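Local coordinates for protein subtilase cytotoxin subunit A (Escherichia coli, PDB 2IY9) that acts as the protease subunit of the AB5 subtilase cytotoxin, cleaving the host endoplasmic reticulum chaperone BiP and thereby inducing stress and cell death, at residues 48-53 against 92-97; 53-58 against 112-117; 86-91 against 256-261; 146-151 against 274-279. All blocks are in the same frame, centred on the assembly; numbering follows the deposited sequence.

Interaction 1 (48-53 against 92-97); sequences VSVVDS and AMASLI
Ile97 reaches from the helix to two valines of the facing strand, Val48 and Val50, and its two branches share the work. With CG1 opposite the carbonyl carbon (chi1 -64°) and the chain straight beyond it (chi2 164°), CD1 extends to the strand, 3.8 Å from Val50 CG2 and 3.9 Å from Val48 CG1. The other branch, CG2, lies opposite the backbone N and comes 3.9 Å from Val48 CG2, so Val48 and Ile97 meet tip to tip. Val50 instead slides past Ile97 in the opposite direction, and Val50 CG2, which touches Ile97 CD1, also faces Ala94, 4.5 Å from its CB. A different contact lies nearer the carboxyl end of the strand. Met93 CG, anti to the carbonyl carbon, lies 3.5 Å from Asp52 OD2; the bends at chi2 and chi3 beyond it carry the sulfur away from the strand, and the two side chains cross at about a right angle. The CG methylene backs one carboxylate oxygen of Asp52, an inferred member of the charge relay system. As every second residue of the strand, Val48, Val50 and Asp52 present the same face to the helix; the two short segments run 158° apart, their axes 9.3 Å from each other at closest approach. In this subtilisin-like alpha/beta fold, helix 84-98 thus packs on the parallel sheet: Ile97 also touches Ile112 of the neighbouring strand 111-116, Met93 meets Ser272 of helix 271-288, and Ser95 OG is hydrogen-bonded to Leu259 N of strand 256-259.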
loop_
_atom_site.group_PDB
_atom_site.type_symbol
_atom_site.label_atom_id
_atom_site.label_comp_id
_atom_site.label_asym_id
_atom_site.label_seq_id
_atom_site.Cartn_x
_atom_site.Cartn_y
_atom_site.Cartn_z
ATOM N N VAL A 48 0.144 -9.075 -5.658
ATOM C CA VAL A 48 -0.306 -7.985 -4.812
ATOM C C VAL A 48 -1.692 -7.547 -5.273
ATOM O O VAL A 48 -1.938 -7.341 -6.470
ATOM C CB VAL A 48 0.677 -6.792 -4.856
ATOM C CG1 VAL A 48 0.151 -5.611 -4.018
ATOM C CG2 VAL A 48 2.069 -7.225 -4.374
ATOM N N SER A 49 -2.606 -7.425 -4.317
ATOM C CA SER A 49 -3.944 -6.949 -4.620
ATOM C C SER A 49 -3.912 -5.419 -4.763
ATOM O O SER A 49 -3.372 -4.720 -3.908
ATOM C CB SER A 49 -4.907 -7.410 -3.521
ATOM O OG SER A 49 -6.252 -7.158 -3.901
ATOM N N VAL A 50 -4.447 -4.905 -5.866
ATOM C CA VAL A 50 -4.535 -3.457 -6.046
ATOM C C VAL A 50 -6.011 -3.063 -6.046
ATOM O O VAL A 50 -6.716 -3.221 -7.058
ATOM C CB VAL A 50 -3.772 -2.953 -7.293
ATOM C CG1 VAL A 50 -4.085 -1.472 -7.576
ATOM C CG2 VAL A 50 -2.284 -3.131 -7.096
ATOM N N VAL A 51 -6.463 -2.591 -4.880
ATOM C CA VAL A 51 -7.861 -2.223 -4.659
ATOM C C VAL A 51 -7.932 -0.723 -4.952
ATOM O O VAL A 51 -7.426 0.122 -4.183
ATOM C CB VAL A 51 -8.334 -2.583 -3.227
ATOM C CG1 VAL A 51 -9.843 -2.315 -3.064
ATOM C CG2 VAL A 51 -8.020 -4.060 -2.913
ATOM N N ASP A 52 -8.519 -0.396 -6.099
ATOM C CA ASP A 52 -8.309 0.925 -6.680
ATOM C C ASP A 52 -9.273 1.189 -7.834
ATOM O O ASP A 52 -10.370 0.629 -7.870
ATOM C CB ASP A 52 -6.839 1.035 -7.128
ATOM C CG ASP A 52 -6.270 2.428 -6.940
ATOM O OD1 ASP A 52 -6.767 3.358 -7.623
ATOM O OD2 ASP A 52 -5.328 2.590 -6.120
ATOM N N SER A 53 -8.863 2.042 -8.774
ATOM C CA SER A 53 -9.751 2.513 -9.834
ATOM C C SER A 53 -9.667 1.677 -11.123
ATOM O O SER A 53 -10.224 2.063 -12.151
ATOM C CB SER A 53 -9.437 3.976 -10.138
ATOM O OG SER A 53 -8.153 4.106 -10.731
ATOM N N ALA A 92 -1.208 3.650 -12.083
ATOM C CA ALA A 92 -0.092 4.296 -11.405
ATOM C C ALA A 92 0.423 3.444 -10.231
ATOM O O ALA A 92 1.619 3.179 -10.133
ATOM C CB ALA A 92 -0.498 5.682 -10.929
ATOM N N MET A 93 -0.491 3.019 -9.358
ATOM C CA MET A 93 -0.121 2.259 -8.152
ATOM C C MET A 93 0.484 0.908 -8.498
ATOM O O MET A 93 1.556 0.545 -7.983
ATOM C CB MET A 93 -1.323 2.099 -7.217
ATOM C CG MET A 93 -1.975 3.442 -6.786
ATOM S SD MET A 93 -0.827 4.560 -5.964
ATOM C CE MET A 93 -0.593 5.851 -7.174
ATOM N N ALA A 94 -0.193 0.191 -9.395
ATOM C CA ALA A 94 0.286 -1.073 -9.934
ATOM C C ALA A 94 1.688 -0.916 -10.498
ATOM O O ALA A 94 2.537 -1.772 -10.265
ATOM C CB ALA A 94 -0.659 -1.611 -10.995
ATOM N N SER A 95 1.941 0.185 -11.210
ATOM C CA SER A 95 3.262 0.391 -11.799
ATOM C C SER A 95 4.332 0.540 -10.720
ATOM O O SER A 95 5.414 -0.033 -10.852
ATOM C CB SER A 95 3.284 1.542 -12.814
ATOM O OG SER A 95 3.259 2.830 -12.213
ATOM N N LEU A 96 4.022 1.282 -9.647
ATOM C CA LEU A 96 4.988 1.494 -8.561
ATOM C C LEU A 96 5.357 0.195 -7.834
ATOM O O LEU A 96 6.498 0.016 -7.417
ATOM C CB LEU A 96 4.475 2.540 -7.565
ATOM C CG LEU A 96 4.335 3.964 -8.112
ATOM C CD1 LEU A 96 3.675 4.840 -7.061
ATOM C CD2 LEU A 96 5.693 4.558 -8.575
ATOM N N ILE A 97 4.379 -0.700 -7.716
ATOM C CA ILE A 97 4.572 -2.010 -7.110
ATOM C C ILE A 97 5.358 -2.945 -8.034
ATOM O O ILE A 97 6.308 -3.601 -7.601
ATOM C CB ILE A 97 3.217 -2.649 -6.741
ATOM C CG1 ILE A 97 2.501 -1.816 -5.663
ATOM C CG2 ILE A 97 3.386 -4.119 -6.272
ATOM C CD1 ILE A 97 1.024 -2.172 -5.544
#

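Interaction 2 (53-58 against 112-117); sequences SGVAFI and ISSRRV
Phe57 holds CG beside its backbone N (chi1 -68°), which swings its ring towards Ile112, while Ser114 places OG opposite its own N (chi1 -178°) and so directs the hydroxyl at Val55 and Gly54. These groups join the loop after the strand bearing Asp52 to strand 111-116 of the parallel sheet, within the subtilisin-like alpha/beta fold. The Phe57 ring meets Ile112 with its edge: CE1 stands 3.8 Å from Ile112 CB, which lies in the ring plane, and CZ is 3.9 Å from Ile112 CG2. One face of the ring is occupied from within the loop by Val55 CG1, which sits over its centre. Phe57 is also the centre of an inverse gamma turn. Val55 sends its second methyl to the strand, with CG2 3.7 Å from Ser114 CB, so its two branches serve different neighbours.

At the other end of the contact Arg116 extends from CG to NE and runs alongside Ser53 and Gly54. Its CD methylene packs against the carbonyl oxygen Ser53 O at 3.4 Å, whereas the charged end is held elsewhere: NH1 forms a salt bridge with Asp74, and NE is hydrogen-bonded to Ile118 O. Ser53 OG is hydrogen-bonded to Leu86 O and Gly90 N of helix 84-98, the helix that carries His89. Between the arginine and the valine, a single water links the two segments, accepting from Gly54 N at 3.0 Å and hydrogen-bonded to Ser114 OG at 2.8 Å.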
loop_
_atom_site.group_PDB
_atom_site.type_symbol
_atom_site.label_atom_id
_atom_site.label_comp_id
_atom_site.label_asym_id
_atom_site.label_seq_id
_atom_site.Cartn_x
_atom_site.Cartn_y
_atom_site.Cartn_z
ATOM N N SER A 53 -8.863 2.042 -8.774
ATOM C CA SER A 53 -9.751 2.513 -9.834
ATOM C C SER A 53 -9.667 1.677 -11.123
ATOM O O SER A 53 -10.224 2.063 -12.151
ATOM C CB SER A 53 -9.437 3.976 -10.138
ATOM O OG SER A 53 -8.153 4.106 -10.731
ATOM N N GLY A 54 -8.973 0.537 -11.059
ATOM C CA GLY A 54 -8.796 -0.339 -12.225
ATOM C C GLY A 54 -7.406 -0.195 -12.822
ATOM O O GLY A 54 -6.782 0.870 -12.731
ATOM N N VAL A 55 -6.912 -1.273 -13.433
ATOM C CA VAL A 55 -5.534 -1.303 -13.908
ATOM C C VAL A 55 -5.485 -1.598 -15.408
ATOM O O VAL A 55 -6.141 -2.519 -15.892
ATOM C CB VAL A 55 -4.689 -2.333 -13.124
ATOM C CG1 VAL A 55 -3.279 -2.483 -13.744
ATOM C CG2 VAL A 55 -4.598 -1.945 -11.651
ATOM N N ALA A 56 -4.721 -0.780 -16.122
ATOM C CA ALA A 56 -4.429 -0.971 -17.534
ATOM C C ALA A 56 -3.118 -1.734 -17.636
ATOM O O ALA A 56 -2.042 -1.193 -17.326
ATOM C CB ALA A 56 -4.308 0.370 -18.229
ATOM N N PHE A 57 -3.206 -2.989 -18.062
ATOM C CA PHE A 57 -2.021 -3.848 -18.146
ATOM C C PHE A 57 -1.290 -3.622 -19.470
ATOM O O PHE A 57 -1.333 -4.455 -20.381
ATOM C CB PHE A 57 -2.383 -5.315 -17.882
ATOM C CG PHE A 57 -2.816 -5.570 -16.465
ATOM C CD1 PHE A 57 -1.872 -5.725 -15.452
ATOM C CD2 PHE A 57 -4.168 -5.630 -16.137
ATOM C CE1 PHE A 57 -2.277 -5.950 -14.126
ATOM C CE2 PHE A 57 -4.584 -5.856 -14.806
ATOM C CZ PHE A 57 -3.636 -6.026 -13.811
ATOM N N ILE A 58 -0.631 -2.465 -19.536
ATOM C CA ILE A 58 0.055 -1.954 -20.733
ATOM C C ILE A 58 1.478 -1.554 -20.313
ATOM O O ILE A 58 1.771 -1.476 -19.107
ATOM C CB ILE A 58 -0.710 -0.731 -21.360
ATOM C CG1 ILE A 58 -0.839 0.443 -20.366
ATOM C CG2 ILE A 58 -2.111 -1.139 -21.839
ATOM C CD1 ILE A 58 0.358 1.388 -20.350
ATOM N N ILE A 112 -0.159 -8.697 -10.292
ATOM C CA ILE A 112 -1.142 -7.760 -9.778
ATOM C C ILE A 112 -2.550 -8.332 -9.971
ATOM O O ILE A 112 -2.902 -8.802 -11.060
ATOM C CB ILE A 112 -1.034 -6.387 -10.525
ATOM C CG1 ILE A 112 0.335 -5.717 -10.266
ATOM C CG2 ILE A 112 -2.240 -5.460 -10.199
ATOM C CD1 ILE A 112 0.580 -5.279 -8.807
ATOM N N SER A 113 -3.339 -8.294 -8.905
ATOM C CA SER A 113 -4.768 -8.583 -8.985
ATOM C C SER A 113 -5.521 -7.276 -8.791
ATOM O O SER A 113 -5.540 -6.716 -7.682
ATOM C CB SER A 113 -5.180 -9.602 -7.922
ATOM O OG SER A 113 -6.576 -9.832 -7.974
ATOM N N SER A 114 -6.131 -6.793 -9.872
ATOM C CA SER A 114 -6.841 -5.524 -9.851
ATOM C C SER A 114 -8.272 -5.707 -9.363
ATOM O O SER A 114 -9.018 -6.552 -9.872
ATOM C CB SER A 114 -6.835 -4.870 -11.222
ATOM O OG SER A 114 -7.493 -3.621 -11.162
ATOM N N ARG A 115 -8.641 -4.929 -8.353
ATOM C CA ARG A 115 -9.994 -4.974 -7.837
ATOM C C ARG A 115 -10.544 -3.563 -7.916
ATOM O O ARG A 115 -10.230 -2.696 -7.075
ATOM C CB ARG A 115 -10.012 -5.559 -6.419
ATOM C CG ARG A 115 -9.575 -7.024 -6.389
ATOM C CD ARG A 115 -9.471 -7.617 -4.995
ATOM N NE ARG A 115 -9.180 -9.048 -5.098
ATOM C CZ ARG A 115 -10.109 -9.999 -5.158
ATOM N NH1 ARG A 115 -11.401 -9.677 -5.109
ATOM N NH2 ARG A 115 -9.747 -11.269 -5.274
ATOM N N ARG A 116 -11.345 -3.318 -8.951
ATOM C CA ARG A 116 -11.817 -1.960 -9.197
ATOM C C ARG A 116 -12.997 -1.627 -8.289
ATOM O O ARG A 116 -14.015 -2.314 -8.329
ATOM C CB ARG A 116 -12.163 -1.725 -10.668
ATOM C CG ARG A 116 -12.536 -0.259 -10.922
ATOM C CD ARG A 116 -13.012 0.054 -12.342
ATOM N NE ARG A 116 -13.916 1.208 -12.270
ATOM C CZ ARG A 116 -14.855 1.526 -13.161
ATOM N NH1 ARG A 116 -15.041 0.813 -14.270
ATOM N NH2 ARG A 116 -15.613 2.586 -12.935
ATOM N N VAL A 117 -12.857 -0.570 -7.485
ATOM C CA VAL A 117 -13.898 -0.193 -6.509
ATOM C C VAL A 117 -14.453 1.231 -6.686
ATOM O O VAL A 117 -15.452 1.601 -6.045
ATOM C CB VAL A 117 -13.411 -0.383 -5.045
ATOM C CG1 VAL A 117 -13.135 -1.846 -4.764
ATOM C CG2 VAL A 117 -12.175 0.467 -4.763
HETATM O O HOH W 1 -7.676 -1.510 -9.282
#

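Interaction 3 (86-91 against 256-261); sequences LYIHGT and ITFLRP
Ile88 leans its branches against Pro261, Arg260 and Phe258 in turn. Its CB lies 4.0 Å from Pro261 CD. The CG2 methyl, opposite the carbonyl carbon, comes closer to the same proline carbon, 3.6 Å from CD, and also rests over one face of the Arg260 guanidinium, towards its rim. The other branch takes chi1 68°, with CG1 between the backbone N and the carbonyl carbon, and runs straight on to CD1, which ends 4.1 Å from Phe258 CE1 and about as far from Arg260 NH1. Salt bridges of NH2 to Glu84 and of NE to Asp262 hold the guanidinium whose face packs against Ile88 CG2.

Here segment 86-91 of helix 84-98 in the subtilisin-like fold, kinked near residue 90, makes an angle of 99° with strand 256-259. That strand belongs to a two-stranded antiparallel sheet. His89, inferred to belong to the charge relay system, leaves the helix with its CB directed away from the strand; its ring touches Ser272, and NE2 is hydrogen-bonded to Ser150 O, so the helix carries the active-site residue on a different side from the one packed on the strand.

Pro261 is gripped from several directions. Its CG stands 3.9 Å from the centroid of the Tyr87 ring, 12° off the normal, a CH-pi contact over the face, while CB lies 3.5 Å from Tyr87 CZ. The same CG approaches Thr91 OG1 at 3.6 Å. This hydroxyl is hydrogen-bonded to Ala56 N, and the Thr91 CG2 methyl is turned towards Leu259, 4.2 Å from its CD2.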
loop_
_atom_site.group_PDB
_atom_site.type_symbol
_atom_site.label_atom_id
_atom_site.label_comp_id
_atom_site.label_asym_id
_atom_site.label_seq_id
_atom_site.Cartn_x
_atom_site.Cartn_y
_atom_site.Cartn_z
ATOM N N LEU A 86 -8.838 9.446 -11.570
ATOM C CA LEU A 86 -9.326 8.073 -11.407
ATOM C C LEU A 86 -9.058 7.184 -12.620
ATOM O O LEU A 86 -8.953 5.967 -12.482
ATOM C CB LEU A 86 -10.804 8.028 -10.990
ATOM C CG LEU A 86 -11.050 8.299 -9.498
ATOM C CD1 LEU A 86 -11.160 9.780 -9.240
ATOM C CD2 LEU A 86 -12.288 7.610 -8.976
ATOM N N TYR A 87 -8.912 7.785 -13.800
ATOM C CA TYR A 87 -8.529 7.016 -14.988
ATOM C C TYR A 87 -7.153 6.397 -14.791
ATOM O O TYR A 87 -6.919 5.260 -15.190
ATOM C CB TYR A 87 -8.538 7.887 -16.259
ATOM C CG TYR A 87 -8.201 7.124 -17.533
ATOM C CD1 TYR A 87 -8.829 5.915 -17.831
ATOM C CD2 TYR A 87 -7.255 7.616 -18.437
ATOM C CE1 TYR A 87 -8.520 5.214 -18.982
ATOM C CE2 TYR A 87 -6.937 6.915 -19.605
ATOM C CZ TYR A 87 -7.578 5.718 -19.864
ATOM O OH TYR A 87 -7.292 5.005 -21.006
ATOM N N ILE A 88 -6.262 7.146 -14.147
ATOM C CA ILE A 88 -4.848 6.775 -14.066
ATOM C C ILE A 88 -4.429 6.073 -12.778
ATOM O O ILE A 88 -3.391 5.384 -12.744
ATOM C CB ILE A 88 -3.920 8.007 -14.332
ATOM C CG1 ILE A 88 -4.011 9.037 -13.199
ATOM C CG2 ILE A 88 -4.272 8.631 -15.676
ATOM C CD1 ILE A 88 -3.127 10.308 -13.400
ATOM N N HIS A 89 -5.231 6.246 -11.730
ATOM C CA HIS A 89 -4.755 5.982 -10.369
ATOM C C HIS A 89 -4.357 4.527 -10.114
ATOM O O HIS A 89 -3.261 4.276 -9.613
ATOM C CB HIS A 89 -5.775 6.456 -9.335
ATOM C CG HIS A 89 -5.231 6.527 -7.944
ATOM N ND1 HIS A 89 -4.545 7.623 -7.468
ATOM C CD2 HIS A 89 -5.285 5.642 -6.920
ATOM C CE1 HIS A 89 -4.195 7.408 -6.211
ATOM N NE2 HIS A 89 -4.638 6.218 -5.853
ATOM N N GLY A 90 -5.233 3.585 -10.466
ATOM C CA GLY A 90 -4.940 2.153 -10.289
ATOM C C GLY A 90 -3.687 1.716 -11.041
ATOM O O GLY A 90 -2.827 1.008 -10.485
ATOM N N THR A 91 -3.586 2.136 -12.305
ATOM C CA THR A 91 -2.417 1.830 -13.154
ATOM C C THR A 91 -1.129 2.404 -12.548
ATOM O O THR A 91 -0.091 1.736 -12.507
ATOM C CB THR A 91 -2.593 2.376 -14.606
ATOM O OG1 THR A 91 -3.843 1.929 -15.143
ATOM C CG2 THR A 91 -1.468 1.898 -15.519
ATOM N N ILE A 256 7.369 11.285 -7.404
ATOM C CA ILE A 256 7.300 9.870 -7.770
ATOM C C ILE A 256 6.751 9.713 -9.190
ATOM O O ILE A 256 5.637 10.155 -9.483
ATOM C CB ILE A 256 6.404 9.057 -6.782
ATOM C CG1 ILE A 256 6.781 9.309 -5.304
ATOM C CG2 ILE A 256 6.390 7.572 -7.166
ATOM C CD1 ILE A 256 8.161 8.741 -4.836
ATOM N N THR A 257 7.540 9.096 -10.069
ATOM C CA THR A 257 7.132 8.896 -11.462
ATOM C C THR A 257 6.305 7.599 -11.566
ATOM O O THR A 257 6.658 6.594 -10.955
ATOM C CB THR A 257 8.364 8.850 -12.400
ATOM O OG1 THR A 257 9.181 10.014 -12.184
ATOM C CG2 THR A 257 7.945 8.830 -13.851
ATOM N N PHE A 258 5.208 7.636 -12.319
ATOM C CA PHE A 258 4.303 6.485 -12.451
ATOM C C PHE A 258 3.763 6.315 -13.874
ATOM O O PHE A 258 3.876 7.217 -14.708
ATOM C CB PHE A 258 3.140 6.606 -11.462
ATOM C CG PHE A 258 2.358 7.883 -11.602
ATOM C CD1 PHE A 258 1.451 8.054 -12.650
ATOM C CD2 PHE A 258 2.542 8.924 -10.697
ATOM C CE1 PHE A 258 0.733 9.243 -12.792
ATOM C CE2 PHE A 258 1.824 10.109 -10.823
ATOM C CZ PHE A 258 0.918 10.270 -11.874
ATOM N N LEU A 259 3.168 5.153 -14.135
ATOM C CA LEU A 259 2.621 4.811 -15.440
ATOM C C LEU A 259 1.151 5.229 -15.583
ATOM O O LEU A 259 0.359 5.079 -14.639
ATOM C CB LEU A 259 2.737 3.296 -15.658
ATOM C CG LEU A 259 2.365 2.705 -17.021
ATOM C CD1 LEU A 259 3.330 3.217 -18.085
ATOM C CD2 LEU A 259 2.367 1.177 -16.964
ATOM N N ARG A 260 0.802 5.742 -16.766
ATOM C CA ARG A 260 -0.587 6.075 -17.131
ATOM C C ARG A 260 -1.141 5.050 -18.145
ATOM O O ARG A 260 -0.356 4.428 -18.862
ATOM C CB ARG A 260 -0.647 7.472 -17.750
ATOM C CG ARG A 260 -0.147 8.623 -16.863
ATOM C CD ARG A 260 0.188 9.840 -17.722
ATOM N NE ARG A 260 -0.891 10.115 -18.665
ATOM C CZ ARG A 260 -1.953 10.871 -18.394
ATOM N NH1 ARG A 260 -2.081 11.452 -17.204
ATOM N NH2 ARG A 260 -2.889 11.043 -19.318
ATOM N N PRO A 261 -2.483 4.876 -18.211
ATOM C CA PRO A 261 -3.092 3.932 -19.164
ATOM C C PRO A 261 -2.768 4.183 -20.642
ATOM O O PRO A 261 -2.860 3.253 -21.441
ATOM C CB PRO A 261 -4.592 4.100 -18.913
ATOM C CG PRO A 261 -4.677 4.565 -17.499
ATOM C CD PRO A 261 -3.510 5.494 -17.352
#

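Interaction 4 (146-151 against 274-279); sequences IINISG and ATAIVS
Strand 147-149 and helix 271-288 run almost exactly antiparallel where Asn148 faces Ser279, their segment directions 172° apart and their axes 8.2 Å from each other at closest approach. Asn148 carries the contact. Its CG lies opposite the backbone N (chi1 -174°), which sends the amide across to the helix, where ND2 donates to Ser279 OG at 2.6 Å. The bond is nearly straight, with 175° at the hydrogen, and the serine oxygen lies essentially in the amide plane, so one N-H is aimed squarely at it. ND2 also rests against the methyl of Thr275, 3.5 Å from CG2, and against Ala276, 3.4 Å from its CA, which puts this buried amide between the side chain of one turn and the hydroxyl of the next. Thr275 turns its own OG1 back along the helix to Thr271 O, leaving the methyl to meet the strand.

Ser150, centre of an inverse gamma turn at the end of the strand, brings OG 3.6 Å from Thr275 CB. Ser150 OG is hydrogen-bonded to Ser272 O and lies 3.0 Å from Asn148 OD1. At the far end Ile146 CG2 lies 4.1 Å from Ser279 OG.

This contact lies at the centre of the subtilisin-like fold. Helix 271-288, which contains the inferred nucleophile Ser272, packs along the middle strands of the parallel sheet, with Thr275 also touching Val178 of strand 176-180 and Val218 of strand 215-221, while Asn148 meets Ile97 and Ala276 meets Leu96 of helix 84-98.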
loop_
_atom_site.group_PDB
_atom_site.type_symbol
_atom_site.label_atom_id
_atom_site.label_comp_id
_atom_site.label_asym_id
_atom_site.label_seq_id
_atom_site.Cartn_x
_atom_site.Cartn_y
_atom_site.Cartn_z
ATOM N N ILE A 146 -0.764 -9.572 0.365
ATOM C CA ILE A 146 -0.527 -8.154 0.534
ATOM C C ILE A 146 -1.562 -7.409 -0.290
ATOM O O ILE A 146 -1.604 -7.543 -1.512
ATOM C CB ILE A 146 0.897 -7.728 0.098
ATOM C CG1 ILE A 146 1.980 -8.556 0.819
ATOM C CG2 ILE A 146 1.078 -6.216 0.309
ATOM C CD1 ILE A 146 1.764 -8.717 2.354
ATOM N N ILE A 147 -2.380 -6.624 0.409
ATOM C CA ILE A 147 -3.494 -5.898 -0.180
ATOM C C ILE A 147 -3.237 -4.389 -0.146
ATOM O O ILE A 147 -3.211 -3.774 0.924
ATOM C CB ILE A 147 -4.824 -6.227 0.571
ATOM C CG1 ILE A 147 -5.086 -7.747 0.588
ATOM C CG2 ILE A 147 -6.009 -5.490 -0.056
ATOM C CD1 ILE A 147 -6.115 -8.158 1.642
ATOM N N ASN A 148 -3.066 -3.801 -1.328
ATOM C CA ASN A 148 -2.750 -2.379 -1.452
ATOM C C ASN A 148 -3.993 -1.528 -1.606
ATOM O O ASN A 148 -4.774 -1.689 -2.563
ATOM C CB ASN A 148 -1.824 -2.144 -2.641
ATOM C CG ASN A 148 -1.351 -0.704 -2.733
ATOM O OD1 ASN A 148 -1.987 0.154 -3.379
ATOM N ND2 ASN A 148 -0.253 -0.420 -2.057
ATOM N N ILE A 149 -4.167 -0.612 -0.660
ATOM C CA ILE A 149 -5.280 0.322 -0.694
ATOM C C ILE A 149 -4.719 1.751 -0.629
ATOM O O ILE A 149 -4.631 2.360 0.440
ATOM C CB ILE A 149 -6.303 0.023 0.434
ATOM C CG1 ILE A 149 -6.642 -1.485 0.425
ATOM C CG2 ILE A 149 -7.553 0.925 0.284
ATOM C CD1 ILE A 149 -7.906 -1.906 1.161
ATOM N N SER A 150 -4.330 2.255 -1.797
ATOM C CA SER A 150 -3.799 3.608 -1.950
ATOM C C SER A 150 -4.946 4.626 -2.012
ATOM O O SER A 150 -5.154 5.300 -3.027
ATOM C CB SER A 150 -2.944 3.702 -3.218
ATOM O OG SER A 150 -1.673 3.114 -3.040
ATOM N N GLY A 151 -5.694 4.715 -0.919
ATOM C CA GLY A 151 -6.865 5.577 -0.834
ATOM C C GLY A 151 -7.816 4.959 0.162
ATOM O O GLY A 151 -7.388 4.411 1.182
ATOM N N ALA A 274 3.280 6.497 -1.684
ATOM C CA ALA A 274 3.996 5.953 -0.525
ATOM C C ALA A 274 3.458 4.572 -0.143
ATOM O O ALA A 274 4.217 3.658 0.129
ATOM C CB ALA A 274 3.893 6.912 0.673
ATOM N N THR A 275 2.140 4.438 -0.134
ATOM C CA THR A 275 1.512 3.165 0.162
ATOM C C THR A 275 1.940 2.089 -0.845
ATOM O O THR A 275 2.239 0.962 -0.458
ATOM C CB THR A 275 -0.004 3.313 0.173
ATOM O OG1 THR A 275 -0.361 4.287 1.161
ATOM C CG2 THR A 275 -0.689 1.978 0.470
ATOM N N ALA A 276 1.958 2.440 -2.131
ATOM C CA ALA A 276 2.325 1.477 -3.178
ATOM C C ALA A 276 3.729 0.925 -2.940
ATOM O O ALA A 276 3.991 -0.275 -3.087
ATOM C CB ALA A 276 2.211 2.117 -4.556
ATOM N N ILE A 277 4.629 1.823 -2.569
ATOM C CA ILE A 277 6.017 1.470 -2.348
ATOM C C ILE A 277 6.157 0.485 -1.178
ATOM O O ILE A 277 6.908 -0.503 -1.275
ATOM C CB ILE A 277 6.865 2.752 -2.177
ATOM C CG1 ILE A 277 6.995 3.454 -3.539
ATOM C CG2 ILE A 277 8.255 2.430 -1.595
ATOM C CD1 ILE A 277 7.519 4.894 -3.487
ATOM N N VAL A 278 5.422 0.732 -0.092
ATOM C CA VAL A 278 5.461 -0.172 1.064
ATOM C C VAL A 278 4.945 -1.560 0.676
ATOM O O VAL A 278 5.529 -2.575 1.064
ATOM C CB VAL A 278 4.698 0.384 2.292
ATOM C CG1 VAL A 278 4.556 -0.708 3.370
ATOM C CG2 VAL A 278 5.445 1.592 2.872
ATOM N N SER A 279 3.862 -1.589 -0.097
ATOM C CA SER A 279 3.317 -2.840 -0.622
ATOM C C SER A 279 4.326 -3.607 -1.457
ATOM O O SER A 279 4.378 -4.829 -1.375
ATOM C CB SER A 279 2.052 -2.591 -1.452
ATOM O OG SER A 279 0.973 -2.229 -0.610
#

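How the interactions relate
From the N terminus, strand 47-52 opens interaction 1, and interaction 2 opens where that strand runs into its loop, at the shared Ser53. Helix 84-98 then opens interaction 3 with residues 86-91 and closes interaction 1 with 92-97. Strand 111-116 closes interaction 2, so interactions 1, 2 and 3 all cross one another and none nests. Interaction 4 opens at 146-151, after interactions 1 and 2 have closed, and crosses interaction 3, whose long loop closes at 256-261 before 274-279 completes interaction 4. Adjacent sheet strands, bonded between Val50 N and Ser113 O and between Ser49 O and Asn148 N, join interaction 1 to interactions 2 and 4. His89 NE2, hydrogen-bonded to Ser150 O, joins interactions 3 and 4.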